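Local coordinates for L-asparagine oxygenase (Streptomyces coelicolor, PDB 2OG5), which catalyses the iron(II)- and 2-oxoglutarate-dependent 3-hydroxylation of L-asparagine to (2S,3S)-3-hydroxyasparagine, a building block of the calcium-dependent lipopeptide antibiotic, at residues A[37-42]-A[101-106]; A[110-115]-A[196-201]. All blocks are in the same frame, centred on the assembly; numbering follows the deposited sequence.

Interaction 1. Residues A[37-42]-A[101-106]; sequences DVTLDQ and VLRGLP
Arg103 takes the carboxylate of Asp37 side-on: NE bonds to OD1 of Asp37 at 3.0 Å, while NH2 reaches OD2 of Asp37 over a longer, more bent 3.2 Å. Each oxygen is met on its syn side by a nitrogen somewhat out of the carboxylate plane, the two flat groups being 17° apart. A chi1 of -175° turns the Asp37 carboxylate toward the end of the extended Arg103 chain. NH1 of Arg103 forms a salt bridge with Glu300, its strongest polar partner, so two acids hold the guanidinium. On the same face Thr39, a beta-branched residue suited to a strand, lays OG1 3.6 Å from Arg103 CD. Between the backbones run three bonds: Val38 N to Val101 O, Arg103 N to Val38 O (2.8 Å), and Leu40 N to Arg103 O. They join strand 37-39, in parallel, to strand 99-103 of the mixed sheet of this clavaminate synthase-family jelly roll. On the other face, apolar Val38 and Leu102 pack on Asp86 and Leu87 of helix 81-92. Leu40 sets CD1 3.3 Å from Arg103 O and CD2 4.0 Å from Leu105 CD2, and also touches Ala45 and Leu83. Gly104 has a phi of 101°, where a CB would press on Arg103 O and Leu40.

Interaction 2. Residues A[110-115]-A[196-201]; sequences MGLPPT and CLRADP
A classic beta bulge, in which Leu197 and Arg198 both face Trp326 of strand 326-333, presents its two side chains to the loop 110-115, with its Pro113-Pro114 pair. Arg198 carries the polar half of the contact. Its guanidinium approaches Pro113 O end-on, NH1 at 3.0 Å and NH2 at 3.1 Å from that single oxygen, which lies in the guanidinium plane. NH1 sits in the carbonyl plane of Pro113, whereas NH2 stands above it. NH1 also donates to Thr115 OG1 at 2.9 Å, so one nitrogen serves two acceptors, and the bend at chi3 (-77°) swings the end of the long chain round to them. An arginine suits this place because its flat, many-armed head can bind a loop carbonyl and a hydroxyl together; Pro113 and Pro114 have no N-H to give, and what the loop offers the arginine here is a carbonyl oxygen. Thr115 OG1 has a further partner in Asp324 O, which ties this end of the loop to the chain just before strand 326-333, beside the 2-oxoglutarate-binding Arg325 of the jelly roll. On the apolar side Leu112 CD1 lies over one face of the guanidinium, offset toward its rim, and touches Leu197 CB at 3.7 Å. The two leucines cross at about a right angle, and both also pack on Trp326, while Leu197 reaches on to Gln328.

How the interactions relate
The centres of the two contacts lie 18 Å apart, and they come in series along the chain: interaction 1 closes at residue 106, and interaction 2 opens at 110, a few residues on; apart from this adjacency in sequence the two do not meet. The mixed sheet joins them. Strand 99-103 supplies interaction 1 and pairs with 301-305, which pairs in turn with 191-196, the strand that leads into 196-201. Interaction 1 thus adds an N-terminal strand to the outer part of the sheet, while interaction 2 holds the loop between strand 99-103 and helix 128-140 beside the cosubstrate site: Thr115 is about 6 Å from Arg325 between side chains, against about 11 Å for Val101.

Interaction 1. Residues A[37-42]-A[101-106]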
ATOM      1  N   ASP A  37      -6.141 -10.511  11.281  1.00 27.33           N
ATOM      2  CA  ASP A  37      -4.835 -11.142  11.345  1.00 26.82           C
ATOM      3  C   ASP A  37      -5.068 -12.614  11.050  1.00 26.07           C
ATOM      4  O   ASP A  37      -5.480 -13.378  11.930  1.00 25.85           O
ATOM      5  CB  ASP A  37      -4.202 -10.915  12.720  1.00 27.21           C
ATOM      6  CG  ASP A  37      -2.786 -11.440  12.812  1.00 27.63           C
ATOM      7  OD1 ASP A  37      -2.399 -12.297  11.991  1.00 29.08           O
ATOM      8  OD2 ASP A  37      -2.057 -11.013  13.732  1.00 30.98           O
ATOM      9  N   VAL A  38      -4.825 -13.000   9.802  1.00 25.03           N
ATOM     10  CA  VAL A  38      -5.179 -14.324   9.311  1.00 24.72           C
ATOM     11  C   VAL A  38      -3.933 -15.119   8.974  1.00 23.93           C
ATOM     12  O   VAL A  38      -3.156 -14.722   8.119  1.00 23.45           O
ATOM     13  CB  VAL A  38      -6.058 -14.225   8.047  1.00 24.73           C
ATOM     14  CG1 VAL A  38      -6.424 -15.619   7.541  1.00 25.03           C
ATOM     15  CG2 VAL A  38      -7.305 -13.394   8.336  1.00 25.49           C
ATOM     16  N   THR A  39      -3.745 -16.252   9.644  1.00 24.06           N
ATOM     17  CA  THR A  39      -2.666 -17.162   9.297  1.00 24.23           C
ATOM     18  C   THR A  39      -3.271 -18.288   8.469  1.00 24.10           C
ATOM     19  O   THR A  39      -4.222 -18.942   8.904  1.00 23.36           O
ATOM     20  CB  THR A  39      -1.950 -17.721  10.548  1.00 24.38           C
ATOM     21  OG1 THR A  39      -1.322 -16.649  11.261  1.00 25.40           O
ATOM     22  CG2 THR A  39      -0.882 -18.736  10.154  1.00 24.48           C
ATOM     23  N   LEU A  40      -2.743 -18.491   7.268  1.00 23.61           N
ATOM     24  CA  LEU A  40      -3.200 -19.581   6.418  1.00 24.34           C
ATOM     25  C   LEU A  40      -2.892 -20.911   7.102  1.00 24.89           C
ATOM     26  O   LEU A  40      -1.803 -21.087   7.653  1.00 24.82           O
ATOM     27  CB  LEU A  40      -2.505 -19.540   5.051  1.00 23.88           C
ATOM     28  CG  LEU A  40      -3.077 -18.590   3.993  1.00 23.36           C
ATOM     29  CD1 LEU A  40      -3.022 -17.126   4.434  1.00 22.15           C
ATOM     30  CD2 LEU A  40      -2.343 -18.788   2.667  1.00 23.78           C
ATOM     31  N   ASP A  41      -3.842 -21.844   7.078  1.00 26.15           N
ATOM     32  CA  ASP A  41      -3.536 -23.187   7.548  1.00 26.79           C
ATOM     33  C   ASP A  41      -2.735 -23.894   6.456  1.00 27.45           C
ATOM     34  O   ASP A  41      -2.612 -23.380   5.344  1.00 27.22           O
ATOM     35  CB  ASP A  41      -4.795 -23.950   7.998  1.00 27.37           C
ATOM     36  CG  ASP A  41      -5.746 -24.279   6.873  1.00 29.27           C
ATOM     37  OD1 ASP A  41      -5.389 -24.150   5.687  1.00 30.63           O
ATOM     38  OD2 ASP A  41      -6.876 -24.707   7.197  1.00 32.53           O
ATOM     39  N   GLN A  42      -2.155 -25.042   6.781  1.00 28.14           N
ATOM     40  CA  GLN A  42      -1.211 -25.699   5.879  1.00 28.12           C
ATOM     41  C   GLN A  42      -1.856 -26.034   4.537  1.00 27.99           C
ATOM     42  O   GLN A  42      -1.249 -25.846   3.485  1.00 27.72           O
ATOM     43  CB  GLN A  42      -0.651 -26.970   6.530  1.00 29.14           C
ATOM     44  CG  GLN A  42       0.339 -27.764   5.670  1.00 30.12           C
ATOM     45  CD  GLN A  42       1.645 -27.030   5.391  1.00 34.34           C
ATOM     46  OE1 GLN A  42       1.958 -26.015   6.019  1.00 38.05           O
ATOM     47  NE2 GLN A  42       2.422 -27.552   4.440  1.00 34.64           N
ATOM     48  N   VAL A 101      -3.536  -8.245   7.997  1.00 20.29           N
ATOM     49  CA  VAL A 101      -2.314  -8.950   7.641  1.00 21.13           C
ATOM     50  C   VAL A 101      -2.636 -10.425   7.433  1.00 21.00           C
ATOM     51  O   VAL A 101      -3.355 -11.017   8.232  1.00 21.21           O
ATOM     52  CB  VAL A 101      -1.218  -8.752   8.682  1.00 21.41           C
ATOM     53  CG1 VAL A 101       0.047  -9.483   8.258  1.00 22.64           C
ATOM     54  CG2 VAL A 101      -0.950  -7.278   8.853  1.00 23.16           C
ATOM     55  N   LEU A 102      -2.173 -10.977   6.315  1.00 20.66           N
ATOM     56  CA  LEU A 102      -2.273 -12.404   6.028  1.00 21.98           C
ATOM     57  C   LEU A 102      -0.872 -12.981   6.174  1.00 21.52           C
ATOM     58  O   LEU A 102       0.087 -12.381   5.702  1.00 21.31           O
ATOM     59  CB  LEU A 102      -2.787 -12.651   4.605  1.00 22.49           C
ATOM     60  CG  LEU A 102      -4.290 -12.580   4.298  1.00 25.24           C
ATOM     61  CD1 LEU A 102      -4.923 -11.358   4.846  1.00 29.32           C
ATOM     62  CD2 LEU A 102      -4.456 -12.661   2.779  1.00 25.96           C
ATOM     63  N   ARG A 103      -0.761 -14.138   6.818  1.00 21.41           N
ATOM     64  CA  ARG A 103       0.541 -14.760   7.081  1.00 21.95           C
ATOM     65  C   ARG A 103       0.556 -16.139   6.458  1.00 21.90           C
ATOM     66  O   ARG A 103      -0.435 -16.849   6.523  1.00 21.29           O
ATOM     67  CB  ARG A 103       0.767 -14.889   8.586  1.00 22.06           C
ATOM     68  CG  ARG A 103       0.606 -13.595   9.340  1.00 22.60           C
ATOM     69  CD  ARG A 103       0.835 -13.790  10.825  1.00 24.81           C
ATOM     70  NE  ARG A 103       0.547 -12.564  11.568  1.00 26.83           N
ATOM     71  CZ  ARG A 103       1.437 -11.872  12.280  1.00 31.12           C
ATOM     72  NH1 ARG A 103       2.708 -12.258  12.371  1.00 33.10           N
ATOM     73  NH2 ARG A 103       1.048 -10.773  12.917  1.00 32.83           N
ATOM     74  N   GLY A 104       1.679 -16.518   5.865  1.00 22.28           N
ATOM     75  CA  GLY A 104       1.841 -17.863   5.313  1.00 23.44           C
ATOM     76  C   GLY A 104       1.664 -17.938   3.810  1.00 24.16           C
ATOM     77  O   GLY A 104       1.467 -19.027   3.264  1.00 24.40           O
ATOM     78  N   LEU A 105       1.745 -16.794   3.134  1.00 24.60           N
ATOM     79  CA  LEU A 105       1.665 -16.753   1.680  1.00 25.87           C
ATOM     80  C   LEU A 105       2.977 -17.235   1.073  1.00 26.91           C
ATOM     81  O   LEU A 105       4.031 -17.139   1.711  1.00 26.30           O
ATOM     82  CB  LEU A 105       1.321 -15.341   1.195  1.00 25.58           C
ATOM     83  CG  LEU A 105      -0.130 -14.949   1.484  1.00 26.10           C
ATOM     84  CD1 LEU A 105      -0.293 -13.458   1.410  1.00 27.98           C
ATOM     85  CD2 LEU A 105      -1.100 -15.661   0.532  1.00 26.07           C
ATOM     86  N   PRO A 106       2.919 -17.763  -0.161  1.00 28.53           N
ATOM     87  CA  PRO A 106       4.127 -18.345  -0.733  1.00 29.88           C
ATOM     88  C   PRO A 106       5.099 -17.282  -1.208  1.00 31.28           C
ATOM     89  O   PRO A 106       4.702 -16.344  -1.900  1.00 31.64           O
ATOM     90  CB  PRO A 106       3.599 -19.167  -1.912  1.00 29.88           C
ATOM     91  CG  PRO A 106       2.338 -18.491  -2.309  1.00 29.28           C
ATOM     92  CD  PRO A 106       1.764 -17.868  -1.071  1.00 28.61           C
TER

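Interaction 2. Residues A[110-115]-A[196-201]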
ATOM      1  N   MET A 110      14.198 -19.683  -0.839  1.00 37.41           N
ATOM      2  CA  MET A 110      15.394 -20.377  -1.315  1.00 36.82           C
ATOM      3  C   MET A 110      15.872 -19.785  -2.639  1.00 36.48           C
ATOM      4  O   MET A 110      17.079 -19.695  -2.888  1.00 37.11           O
ATOM      5  CB  MET A 110      15.116 -21.875  -1.490  1.00 37.21           C
ATOM      6  N   GLY A 111      14.923 -19.379  -3.481  1.00 35.49           N
ATOM      7  CA  GLY A 111      15.233 -18.831  -4.797  1.00 34.27           C
ATOM      8  C   GLY A 111      15.449 -17.328  -4.848  1.00 33.35           C
ATOM      9  O   GLY A 111      15.797 -16.800  -5.904  1.00 33.57           O
ATOM     10  N   LEU A 112      15.248 -16.632  -3.725  1.00 31.71           N
ATOM     11  CA  LEU A 112      15.358 -15.167  -3.703  1.00 30.64           C
ATOM     12  C   LEU A 112      16.793 -14.661  -3.881  1.00 29.19           C
ATOM     13  O   LEU A 112      17.682 -15.037  -3.117  1.00 29.05           O
ATOM     14  CB  LEU A 112      14.806 -14.590  -2.388  1.00 30.67           C
ATOM     15  CG  LEU A 112      13.337 -14.177  -2.297  1.00 32.01           C
ATOM     16  CD1 LEU A 112      13.149 -13.374  -1.011  1.00 32.50           C
ATOM     17  CD2 LEU A 112      12.877 -13.371  -3.504  1.00 31.69           C
ATOM     18  N   PRO A 113      17.017 -13.769  -4.858  1.00 27.50           N
ATOM     19  CA  PRO A 113      18.340 -13.191  -5.032  1.00 27.08           C
ATOM     20  C   PRO A 113      18.629 -12.164  -3.945  1.00 25.99           C
ATOM     21  O   PRO A 113      17.757 -11.893  -3.120  1.00 24.19           O
ATOM     22  CB  PRO A 113      18.230 -12.503  -6.393  1.00 27.39           C
ATOM     23  CG  PRO A 113      16.826 -12.117  -6.491  1.00 27.35           C
ATOM     24  CD  PRO A 113      16.062 -13.229  -5.840  1.00 27.62           C
ATOM     25  N   PRO A 114      19.841 -11.590  -3.943  1.00 25.00           N
ATOM     26  CA  PRO A 114      20.126 -10.499  -3.013  1.00 24.80           C
ATOM     27  C   PRO A 114      19.155  -9.334  -3.208  1.00 24.21           C
ATOM     28  O   PRO A 114      18.656  -9.104  -4.316  1.00 24.06           O
ATOM     29  CB  PRO A 114      21.555 -10.086  -3.369  1.00 24.75           C
ATOM     30  CG  PRO A 114      22.134 -11.251  -4.081  1.00 25.39           C
ATOM     31  CD  PRO A 114      20.999 -11.909  -4.793  1.00 25.25           C
ATOM     32  N   THR A 115      18.872  -8.611  -2.133  1.00 23.27           N
ATOM     33  CA  THR A 115      17.935  -7.512  -2.200  1.00 23.27           C
ATOM     34  C   THR A 115      18.451  -6.462  -3.190  1.00 23.38           C
ATOM     35  O   THR A 115      19.609  -6.046  -3.085  1.00 23.60           O
ATOM     36  CB  THR A 115      17.771  -6.882  -0.811  1.00 23.08           C
ATOM     37  OG1 THR A 115      17.350  -7.893   0.118  1.00 21.05           O
ATOM     38  CG2 THR A 115      16.764  -5.749  -0.835  1.00 22.47           C
ATOM     39  N   CYS A 196       5.953  -9.112   2.068  1.00 18.95           N
ATOM     40  CA  CYS A 196       7.323  -9.190   2.556  1.00 18.87           C
ATOM     41  C   CYS A 196       8.048 -10.381   1.942  1.00 19.02           C
ATOM     42  O   CYS A 196       7.616 -11.523   2.077  1.00 18.76           O
ATOM     43  CB  CYS A 196       7.341  -9.300   4.073  1.00 19.10           C
ATOM     44  SG  CYS A 196       9.006  -9.465   4.755  1.00 20.46           S
ATOM     45  N   LEU A 197       9.153 -10.096   1.265  1.00 19.56           N
ATOM     46  CA  LEU A 197      10.022 -11.137   0.723  1.00 19.75           C
ATOM     47  C   LEU A 197      11.169 -11.459   1.675  1.00 20.17           C
ATOM     48  O   LEU A 197      11.551 -12.613   1.837  1.00 20.22           O
ATOM     49  CB  LEU A 197      10.596 -10.697  -0.623  1.00 20.67           C
ATOM     50  CG  LEU A 197       9.597 -10.477  -1.761  1.00 22.30           C
ATOM     51  CD1 LEU A 197      10.338 -10.136  -3.046  1.00 22.65           C
ATOM     52  CD2 LEU A 197       8.679 -11.667  -1.977  1.00 24.82           C
ATOM     53  N   ARG A 198      11.717 -10.423   2.293  1.00 19.74           N
ATOM     54  CA  ARG A 198      12.834 -10.574   3.217  1.00 19.78           C
ATOM     55  C   ARG A 198      12.627  -9.548   4.325  1.00 19.79           C
ATOM     56  O   ARG A 198      12.410  -8.372   4.046  1.00 20.08           O
ATOM     57  CB  ARG A 198      14.143 -10.335   2.464  1.00 20.27           C
ATOM     58  CG  ARG A 198      15.396 -10.558   3.262  1.00 20.27           C
ATOM     59  CD  ARG A 198      16.632 -10.531   2.378  1.00 20.20           C
ATOM     60  NE  ARG A 198      16.797 -11.770   1.612  1.00 21.52           N
ATOM     61  CZ  ARG A 198      17.061 -11.848   0.307  1.00 20.32           C
ATOM     62  NH1 ARG A 198      17.200 -10.762  -0.443  1.00 20.40           N
ATOM     63  NH2 ARG A 198      17.209 -13.040  -0.248  1.00 22.03           N
ATOM     64  N   ALA A 199      12.649  -9.996   5.576  1.00 19.39           N
ATOM     65  CA  ALA A 199      12.493  -9.101   6.708  1.00 19.28           C
ATOM     66  C   ALA A 199      13.725  -8.217   6.874  1.00 19.25           C
ATOM     67  O   ALA A 199      14.809  -8.559   6.425  1.00 19.10           O
ATOM     68  CB  ALA A 199      12.234  -9.895   7.979  1.00 19.54           C
ATOM     69  N   ASP A 200      13.545  -7.070   7.521  1.00 19.41           N
ATOM     70  CA  ASP A 200      14.683  -6.260   7.966  1.00 18.90           C
ATOM     71  C   ASP A 200      15.474  -7.061   8.987  1.00 19.32           C
ATOM     72  O   ASP A 200      14.980  -7.285  10.085  1.00 19.62           O
ATOM     73  CB  ASP A 200      14.215  -4.966   8.627  1.00 19.00           C
ATOM     74  CG  ASP A 200      15.324  -4.241   9.380  1.00 19.65           C
ATOM     75  OD1 ASP A 200      16.505  -4.293   8.975  1.00 18.76           O
ATOM     76  OD2 ASP A 200      15.003  -3.617  10.413  1.00 21.61           O
ATOM     77  N   PRO A 201      16.707  -7.472   8.649  1.00 18.42           N
ATOM     78  CA  PRO A 201      17.453  -8.293   9.596  1.00 18.59           C
ATOM     79  C   PRO A 201      17.911  -7.538  10.842  1.00 18.62           C
ATOM     80  O   PRO A 201      18.281  -8.184  11.831  1.00 19.23           O
ATOM     81  CB  PRO A 201      18.666  -8.734   8.777  1.00 18.44           C
ATOM     82  CG  PRO A 201      18.890  -7.641   7.820  1.00 18.07           C
ATOM     83  CD  PRO A 201      17.499  -7.202   7.434  1.00 18.48           C
TER